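Local coordinates for LysR family transcriptional regulator (Vibrio vulnificus, PDB 5B7H), which probably acts as a hydrogen-peroxide-responsive transcription factor that binds DNA, the part present here being its C-terminal regulatory domain, at residues A[24-29]-A[192-197]; A[55-60]-A[64-69]; A[88-93]-A[131-136]. The protein carries 1 engineered substitution. All blocks are in the same frame, centred on the assembly; numbering follows the deposited sequence. Where two conformers were deposited one is given.

Contact 1: A[24-29]-A[192-197]. With SO4 (sulfate ion), chain C.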
loop_
_atom_site.group_PDB
_atom_site.type_symbol
_atom_site.label_atom_id
_atom_site.label_comp_id
_atom_site.label_asym_id
_atom_site.label_seq_id
_atom_site.Cartn_x
_atom_site.Cartn_y
_atom_site.Cartn_z
ATOM N N PRO A 24 -3.070 -2.940 6.766
ATOM C CA PRO A 24 -2.394 -2.139 5.737
ATOM C C PRO A 24 -1.420 -1.088 6.255
ATOM O O PRO A 24 -0.520 -0.732 5.498
ATOM C CB PRO A 24 -3.558 -1.475 4.985
ATOM C CG PRO A 24 -4.686 -2.414 5.190
ATOM C CD PRO A 24 -4.532 -2.914 6.610
ATOM N N THR A 25 -1.583 -0.534 7.470
ATOM C CA THR A 25 -0.624 0.481 7.953
ATOM C C THR A 25 0.542 -0.131 8.715
ATOM O O THR A 25 1.333 0.614 9.327
ATOM C CB THR A 25 -1.319 1.553 8.807
ATOM O OG1 THR A 25 -1.908 0.976 9.984
ATOM C CG2 THR A 25 -2.392 2.275 7.976
ATOM N N ILE A 26 0.663 -1.465 8.735
ATOM C CA ILE A 26 1.843 -2.140 9.259
ATOM C C ILE A 26 2.536 -2.938 8.165
ATOM O O ILE A 26 3.763 -2.873 8.026
ATOM C CB ILE A 26 1.492 -3.065 10.455
ATOM C CG1 ILE A 26 0.908 -2.262 11.627
ATOM C CG2 ILE A 26 2.745 -3.848 10.878
ATOM C CD1 ILE A 26 0.450 -3.186 12.772
ATOM N N ALA A 27 1.758 -3.666 7.356
ATOM C CA ALA A 27 2.317 -4.670 6.439
ATOM C C ALA A 27 3.423 -4.156 5.521
ATOM O O ALA A 27 4.458 -4.843 5.419
ATOM C CB ALA A 27 1.195 -5.322 5.622
ATOM N N PRO A 28 3.289 -2.999 4.860
ATOM C CA PRO A 28 4.336 -2.573 3.911
ATOM C C PRO A 28 5.644 -2.255 4.601
ATOM O O PRO A 28 6.645 -2.119 3.903
ATOM C CB PRO A 28 3.765 -1.299 3.282
ATOM C CG PRO A 28 2.305 -1.318 3.584
ATOM C CD PRO A 28 2.172 -2.038 4.916
ATOM N N PHE A 29 5.639 -2.024 5.919
ATOM C CA PHE A 29 6.816 -1.506 6.610
ATOM C C PHE A 29 7.456 -2.641 7.404
ATOM O O PHE A 29 8.485 -3.192 6.989
ATOM C CB PHE A 29 6.358 -0.324 7.470
ATOM C CG PHE A 29 5.392 0.620 6.726
ATOM C CD1 PHE A 29 5.797 1.277 5.551
ATOM C CD2 PHE A 29 4.097 0.787 7.175
ATOM C CE1 PHE A 29 4.928 2.122 4.861
ATOM C CE2 PHE A 29 3.219 1.619 6.499
ATOM C CZ PHE A 29 3.631 2.286 5.327
ATOM N N ARG A 192 1.026 3.715 19.162
ATOM C CA ARG A 192 0.115 2.566 19.115
ATOM C C ARG A 192 0.897 1.321 19.528
ATOM O O ARG A 192 2.082 1.172 19.211
ATOM C CB ARG A 192 -0.570 2.350 17.731
ATOM C CG ARG A 192 0.452 2.176 16.602
ATOM C CD ARG A 192 -0.279 1.973 15.293
ATOM N NE ARG A 192 0.718 1.820 14.250
ATOM C CZ ARG A 192 0.447 1.440 13.001
ATOM N NH1 ARG A 192 -0.798 1.165 12.623
ATOM N NH2 ARG A 192 1.434 1.312 12.119
ATOM N N ASP A 193 0.251 0.427 20.266
ATOM C CA ASP A 193 0.820 -0.890 20.537
ATOM C C ASP A 193 0.715 -1.766 19.293
ATOM O O ASP A 193 -0.237 -1.678 18.513
ATOM C CB ASP A 193 0.040 -1.588 21.649
ATOM C CG ASP A 193 0.406 -1.133 23.033
ATOM O OD1 ASP A 193 1.548 -0.661 23.302
ATOM O OD2 ASP A 193 -0.480 -1.277 23.931
ATOM N N ILE A 194 1.717 -2.608 19.090
ATOM C CA ILE A 194 1.706 -3.601 18.039
ATOM C C ILE A 194 1.675 -4.954 18.737
ATOM O O ILE A 194 2.426 -5.186 19.702
ATOM C CB ILE A 194 3.000 -3.478 17.205
ATOM C CG1 ILE A 194 3.180 -2.040 16.678
ATOM C CG2 ILE A 194 2.995 -4.547 16.055
ATOM C CD1 ILE A 194 2.092 -1.578 15.812
ATOM N N GLY A 195 0.851 -5.868 18.230
ATOM C CA GLY A 195 0.820 -7.164 18.871
ATOM C C GLY A 195 0.560 -8.297 17.907
ATOM O O GLY A 195 0.167 -8.087 16.768
ATOM N N LEU A 196 0.805 -9.506 18.402
ATOM C CA LEU A 196 0.485 -10.737 17.692
ATOM C C LEU A 196 -0.791 -11.307 18.307
ATOM O O LEU A 196 -0.993 -11.241 19.525
ATOM C CB LEU A 196 1.585 -11.802 17.778
ATOM C CG LEU A 196 2.654 -11.648 16.669
ATOM C CD1 LEU A 196 3.455 -10.296 16.812
ATOM C CD2 LEU A 196 3.589 -12.906 16.678
ATOM N N VAL A 197 -1.629 -11.903 17.475
ATOM C CA VAL A 197 -2.933 -12.431 17.904
ATOM C C VAL A 197 -3.137 -13.797 17.271
ATOM O O VAL A 197 -2.936 -13.956 16.060
ATOM C CB VAL A 197 -4.073 -11.497 17.465
ATOM C CG1 VAL A 197 -5.454 -12.012 17.960
ATOM C CG2 VAL A 197 -3.841 -10.086 18.064
HETATM S S SO4 C . -5.297 0.164 9.087
HETATM O O1 SO4 C . -6.138 -0.662 10.055
HETATM O O2 SO4 C . -5.346 1.560 9.591
HETATM O O3 SO4 C . -3.968 -0.419 9.062
HETATM O O4 SO4 C . -5.894 0.072 7.771
#

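Contact 2: A[55-60]-A[64-69]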
loop_
_atom_site.group_PDB
_atom_site.type_symbol
_atom_site.label_atom_id
_atom_site.label_comp_id
_atom_site.label_asym_id
_atom_site.label_seq_id
_atom_site.Cartn_x
_atom_site.Cartn_y
_atom_site.Cartn_z
ATOM N N THR A 55 -11.064 -6.217 10.981
ATOM C CA THR A 55 -12.201 -7.100 11.135
ATOM C C THR A 55 -12.101 -8.306 10.213
ATOM O O THR A 55 -12.454 -9.427 10.606
ATOM C CB THR A 55 -13.496 -6.310 10.908
ATOM O OG1 THR A 55 -13.553 -5.230 11.863
ATOM C CG2 THR A 55 -14.739 -7.204 11.052
ATOM N N ASN A 56 -11.674 -8.095 8.958
ATOM C CA ASN A 56 -11.553 -9.211 8.026
ATOM C C ASN A 56 -10.474 -10.195 8.473
ATOM O O ASN A 56 -10.612 -11.426 8.315
ATOM C CB ASN A 56 -11.263 -8.684 6.612
ATOM C CG ASN A 56 -12.498 -8.042 5.967
ATOM O OD1 ASN A 56 -13.625 -8.296 6.390
ATOM N ND2 ASN A 56 -12.280 -7.185 4.957
ATOM N N LEU A 57 -9.373 -9.666 9.022
ATOM C CA LEU A 57 -8.321 -10.568 9.485
ATOM C C LEU A 57 -8.803 -11.400 10.659
ATOM O O LEU A 57 -8.468 -12.590 10.754
ATOM C CB LEU A 57 -7.078 -9.783 9.913
ATOM C CG LEU A 57 -6.297 -9.082 8.788
ATOM C CD1 LEU A 57 -5.165 -8.236 9.390
ATOM C CD2 LEU A 57 -5.762 -10.141 7.818
ATOM N N LEU A 58 -9.548 -10.781 11.577
ATOM C CA LEU A 58 -10.050 -11.541 12.730
ATOM C C LEU A 58 -11.005 -12.662 12.284
ATOM O O LEU A 58 -10.972 -13.782 12.828
ATOM C CB LEU A 58 -10.706 -10.580 13.749
ATOM C CG LEU A 58 -9.642 -9.817 14.582
ATOM C CD1 LEU A 58 -10.345 -8.628 15.264
ATOM C CD2 LEU A 58 -8.959 -10.749 15.612
ATOM N N THR A 59 -11.879 -12.389 11.307
ATOM C CA THR A 59 -12.748 -13.454 10.796
ATOM C C THR A 59 -11.926 -14.596 10.193
ATOM O O THR A 59 -12.163 -15.776 10.496
ATOM C CB THR A 59 -13.647 -12.842 9.745
ATOM O OG1 THR A 59 -14.417 -11.785 10.355
ATOM C CG2 THR A 59 -14.562 -13.912 9.130
ATOM N N ALA A 60 -10.896 -14.255 9.403
ATOM C CA ALA A 60 -10.061 -15.300 8.832
ATOM C C ALA A 60 -9.328 -16.082 9.914
ATOM O O ALA A 60 -9.217 -17.319 9.827
ATOM C CB ALA A 60 -9.041 -14.652 7.894
ATOM N N GLY A 64 -9.755 -20.188 10.909
ATOM C CA GLY A 64 -8.625 -21.056 10.685
ATOM C C GLY A 64 -8.007 -20.908 9.319
ATOM O O GLY A 64 -7.218 -21.766 8.905
ATOM N N GLU A 65 -8.283 -19.791 8.632
ATOM C CA GLU A 65 -7.687 -19.479 7.340
ATOM C C GLU A 65 -6.361 -18.742 7.473
ATOM O O GLU A 65 -5.639 -18.614 6.471
ATOM C CB GLU A 65 -8.645 -18.617 6.531
ATOM C CG GLU A 65 -9.867 -19.451 6.176
ATOM C CD GLU A 65 -11.062 -18.661 5.691
ATOM O OE1 GLU A 65 -11.037 -17.401 5.753
ATOM O OE2 GLU A 65 -12.032 -19.336 5.244
ATOM N N LEU A 66 -6.060 -18.198 8.654
ATOM C CA LEU A 66 -4.745 -17.681 8.979
ATOM C C LEU A 66 -4.353 -18.288 10.314
ATOM O O LEU A 66 -5.215 -18.687 11.095
ATOM C CB LEU A 66 -4.767 -16.151 9.112
ATOM C CG LEU A 66 -5.210 -15.445 7.822
ATOM C CD1 LEU A 66 -5.432 -13.921 8.076
ATOM C CD2 LEU A 66 -4.124 -15.628 6.754
ATOM N N ASP A 67 -3.040 -18.371 10.568
ATOM C CA ASP A 67 -2.504 -18.871 11.840
ATOM C C ASP A 67 -2.299 -17.769 12.866
ATOM O O ASP A 67 -2.465 -18.013 14.046
ATOM C CB ASP A 67 -1.120 -19.515 11.629
ATOM C CG ASP A 67 -1.183 -20.768 10.805
ATOM O OD1 ASP A 67 -1.873 -21.711 11.261
ATOM O OD2 ASP A 67 -0.573 -20.848 9.712
ATOM N N VAL A 68 -1.881 -16.576 12.459
ATOM C CA VAL A 68 -1.516 -15.536 13.404
ATOM C C VAL A 68 -1.633 -14.206 12.684
ATOM O O VAL A 68 -1.491 -14.130 11.453
ATOM C CB VAL A 68 -0.081 -15.780 13.950
ATOM C CG1 VAL A 68 0.967 -15.734 12.796
ATOM C CG2 VAL A 68 0.317 -14.848 15.077
ATOM N N LEU A 69 -1.903 -13.158 13.441
ATOM C CA LEU A 69 -2.033 -11.802 12.922
ATOM C C LEU A 69 -1.032 -10.910 13.616
ATOM O O LEU A 69 -0.708 -11.114 14.792
ATOM C CB LEU A 69 -3.429 -11.200 13.209
ATOM C CG LEU A 69 -4.635 -12.114 12.877
ATOM C CD1 LEU A 69 -5.946 -11.411 13.315
ATOM C CD2 LEU A 69 -4.612 -12.453 11.369
#

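Contact 3: A[88-93]-A[131-136]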
loop_
_atom_site.group_PDB
_atom_site.type_symbol
_atom_site.label_atom_id
_atom_site.label_comp_id
_atom_site.label_asym_id
_atom_site.label_seq_id
_atom_site.Cartn_x
_atom_site.Cartn_y
_atom_site.Cartn_z
ATOM N N ASP A 88 4.748 1.829 18.519
ATOM C CA ASP A 88 5.067 2.508 17.267
ATOM C C ASP A 88 4.600 3.948 17.453
ATOM O O ASP A 88 3.392 4.202 17.509
ATOM C CB ASP A 88 4.291 1.776 16.157
ATOM C CG ASP A 88 4.544 2.300 14.722
ATOM O OD1 ASP A 88 5.636 2.840 14.401
ATOM O OD2 ASP A 88 3.591 2.091 13.916
ATOM N N PRO A 89 5.503 4.893 17.618
ATOM C CA PRO A 89 5.108 6.284 17.857
ATOM C C PRO A 89 4.332 6.889 16.699
ATOM O O PRO A 89 4.509 6.500 15.545
ATOM C CB PRO A 89 6.448 7.012 18.024
ATOM C CG PRO A 89 7.371 5.965 18.449
ATOM C CD PRO A 89 6.948 4.695 17.732
ATOM N N PHE A 90 3.522 7.912 17.014
ATOM C CA PHE A 90 2.842 8.714 16.002
ATOM C C PHE A 90 3.582 10.031 15.816
ATOM O O PHE A 90 4.108 10.618 16.783
ATOM C CB PHE A 90 1.416 9.048 16.442
ATOM C CG PHE A 90 0.458 7.897 16.327
ATOM C CD1 PHE A 90 -0.200 7.411 17.413
ATOM C CD2 PHE A 90 0.223 7.307 15.100
ATOM C CE1 PHE A 90 -1.093 6.332 17.295
ATOM C CE2 PHE A 90 -0.674 6.231 14.999
ATOM C CZ PHE A 90 -1.329 5.765 16.101
ATOM N N LYS A 91 3.610 10.498 14.582
ATOM C CA LYS A 91 4.041 11.856 14.294
ATOM C C LYS A 91 2.954 12.525 13.474
ATOM O O LYS A 91 2.023 11.887 12.990
ATOM C CB LYS A 91 5.314 11.834 13.455
ATOM C CG LYS A 91 6.523 11.210 14.183
ATOM C CD LYS A 91 6.963 12.126 15.288
ATOM C CE LYS A 91 8.404 11.806 15.662
ATOM N NZ LYS A 91 8.433 10.543 16.370
ATOM N N MET A 92 3.040 13.838 13.358
ATOM C CA MET A 92 2.230 14.540 12.372
ATOM C C MET A 92 3.117 14.955 11.207
ATOM O O MET A 92 4.339 15.088 11.330
ATOM C CB MET A 92 1.540 15.759 13.012
ATOM C CG MET A 92 0.638 15.341 14.167
ATOM S SD MET A 92 -0.397 16.678 14.785
ATOM C CE MET A 92 -1.490 16.864 13.356
ATOM N N VAL A 93 2.504 15.181 10.055
ATOM C CA VAL A 93 3.261 15.624 8.896
ATOM C C VAL A 93 2.520 16.785 8.249
ATOM O O VAL A 93 1.290 16.846 8.257
ATOM C CB VAL A 93 3.510 14.518 7.827
ATOM C CG1 VAL A 93 4.532 13.507 8.260
ATOM C CG2 VAL A 93 2.174 13.828 7.453
ATOM N N SER A 131 -7.258 8.981 19.391
ATOM C CA SER A 131 -7.296 8.842 20.843
ATOM C C SER A 131 -5.932 9.091 21.477
ATOM O O SER A 131 -5.846 9.754 22.512
ATOM C CB SER A 131 -7.813 7.463 21.236
ATOM O OG SER A 131 -7.070 6.456 20.599
ATOM N N ALA A 132 -4.862 8.528 20.910
ATOM C CA ALA A 132 -3.543 8.667 21.520
ATOM C C ALA A 132 -3.052 10.103 21.449
ATOM O O ALA A 132 -2.359 10.571 22.363
ATOM C CB ALA A 132 -2.564 7.764 20.753
ATOM N N CYS A 133 -3.371 10.798 20.349
ATOM C CA CYS A 133 -2.928 12.175 20.154
ATOM C C CYS A 133 -3.961 13.189 20.611
ATOM O O CYS A 133 -3.741 14.393 20.451
ATOM C CB CYS A 133 -2.537 12.435 18.686
ATOM S SG CYS A 133 -1.280 11.294 18.111
ATOM N N LYS A 134 -5.065 12.734 21.191
ATOM C CA LYS A 134 -5.971 13.605 21.936
ATOM C C LYS A 134 -6.665 14.630 21.048
ATOM O O LYS A 134 -6.861 15.785 21.460
ATOM C CB LYS A 134 -5.243 14.306 23.099
ATOM C CG LYS A 134 -4.615 13.354 24.119
ATOM C CD LYS A 134 -5.679 12.421 24.622
ATOM C CE LYS A 134 -5.834 12.447 26.149
ATOM N NZ LYS A 134 -7.271 12.174 26.556
ATOM N N LEU A 135 -7.053 14.233 19.842
ATOM C CA LEU A 135 -7.810 15.121 18.961
ATOM C C LEU A 135 -9.278 14.978 19.343
ATOM O O LEU A 135 -9.937 14.000 18.981
ATOM C CB LEU A 135 -7.561 14.765 17.485
ATOM C CG LEU A 135 -8.405 15.538 16.449
ATOM C CD1 LEU A 135 -8.216 17.048 16.720
ATOM C CD2 LEU A 135 -8.003 15.154 15.050
ATOM N N THR A 136 -9.811 15.967 20.068
ATOM C CA THR A 136 -11.205 15.910 20.455
ATOM C C THR A 136 -12.092 16.874 19.684
ATOM O O THR A 136 -13.316 16.724 19.729
ATOM C CB THR A 136 -11.340 16.159 21.959
ATOM O OG1 THR A 136 -10.853 17.469 22.251
ATOM C CG2 THR A 136 -10.493 15.146 22.731
#

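Contact 1: A[24-29]-A[192-197]
Thr25 and Arg192 meet in the LysR-type regulatory domain, which has a periplasmic-binding-protein fold. The turn leading into helix 27-41 faces strand 180-198 here, near the centre of the chain. Arg192 reaches across end-on and grips Thr25 with two nitrogens. NH2 of Arg192 donates to O of Thr25 at 2.9 Å, in a nearly straight bond of 165°. That oxygen lies in the guanidinium plane, but NH2 sits 49° above the carbonyl plane, so it does not follow a lone pair. NH1 of Arg192 donates to OG1 of Thr25, also at 2.9 Å. Thr25 thus sits at the edge of the guanidinium. CG of Arg192 lies between its backbone N and carbonyl carbon (chi1 57°), and the chain from CG to NE is fully extended, which carries the group across the gap. NE of Arg192 makes a salt bridge to Asp88, which helps fix the rotation of the guanidinium.

Ile26 runs past Arg192 in the opposite direction, its CG1 3.6 Å from NH2 of Arg192. Its end then meets Ile194 tip to tip, CD1 of Ile26 lying 3.8 Å from CD1 of Ile194. Met168 touches both Ile26 and Arg192.

A sulfate, probably from the crystallisation liquor, lies beyond Thr25. His123 and the backbone N atoms of Ser124 and Leu125 also bind it. Ser124 is an engineered serine in place of a cysteine, probably the peroxide-sensing one of OxyR, so the sulfate appears to mark the sensing pocket. Thr25 links this anion to Arg192: its OG1 accepts from NH1 and donates to O3 of the sulfate at 2.7 Å, while N of Thr25 donates to the same O3 at 2.9 Å.

Contact 2: A[55-60]-A[64-69]
The Ala60 carbonyl is met at its oxygen by N of Glu65, which lies 23° out of the carbonyl plane, with a C=O...N angle of 155°. The bond from N of Glu65 to O of Ala60 is 2.9 Å long. N of Leu66 adds a weak bond to the same oxygen at 3.5 Å. The second flat group, the carboxylate of Glu65, extends back alongside Ala60, its OE1 3.9 Å from CA of Ala60.

This is a Schellman motif closing helix 54-62. Gly64 takes the positive phi (73°), which favours glycine. The chain then turns back and enters strand 68-73, so the contact is the helix-to-strand return of an alpha/beta fold.

Leucines fill the angle between the two elements. CD1 of Leu66 sits against CB of Ala60 at 3.7 Å and against CD2 of Leu57 at 3.8 Å. Leu69 packs on the helix nearer its start, against Leu57 and Leu58. Its CD2 packs on CB of Leu57 at 3.9 Å, and its CD1 meets CD2 of Leu58 at 3.8 Å, those two side chains crossing at about a right angle. Strand 45-51 adds Arg50 beside Leu57 and Leu66.

One good backbone bond and one weak one thus satisfy the Ala60 carbonyl in the last turn of the helix, while aliphatic packing holds the helix against the strand.

Contact 3: A[88-93]-A[131-136]
Phe90 and Cys133 form a sulfur-aromatic contact, with Ala132 packing on the same ring. It is a small apolar contact with no polar bonds. It joins strand 81-95 to the C-terminal end of helix 124-132, about 13 Å (centre to centre) from the middle of the chain.

SG of Cys133 lies 4.9 Å from the centroid of the Phe90 ring. The direction is 50° off the ring normal, so the sulfur approaches obliquely, neither squarely over the ring nor in its plane. It meets the root of the side chain more closely: SG of Cys133 is 3.9 Å from CB of Phe90 and 4.1 Å from CD1 of Phe90. The sulfur stands anti to the carbonyl carbon of Cys133 (chi1 -56°), which turns it toward the strand. Ala132 comes in further along the same side of the ring. Its CB is 4.0 Å from CE1 of Phe90 and 4.1 Å from CD1 of Phe90, again at an oblique angle. CD1 is therefore shared by the methyl group and the sulfur.

Lys134 takes a positive phi (66°) in a Schellman motif, and the chain turns away from the strand. By its place in the sequence, Cys133 is probably the resolving cysteine of OxyR. Its partner, the peroxide-sensing cysteine, would be the residue replaced here by an engineered serine. In this structure the Cys133 side chain is buried.

Leu125, His128 and Ala129 of helix 124-132 also touch Phe90. Cys133 itself rests on Phe164 of strand 163-166 and on Pro185 and Ala190 of strand 180-198, so its side chain sits between the helix end and these two sheet strands.

How the contacts relate
From the N terminus, the chain passes 24-29, the first half of contact 1, which closes only at 192-197. The other two contacts are nested in that long loop, one after the other. Contact 2 closes first, a short return from helix 54-62 into strand 68-73. Contact 3 follows, tying strand 81-95 to helix 124-132. All three reach one mixed sheet. Strand 180-198 lies between the strands of contacts 2 and 3 and neighbours both. A probable backbone bond between O of Val197 and N of Leu69 joins it to the first. Contacts 2 and 3 lie on opposite sides of the chain's centre, with centres about 27 Å apart.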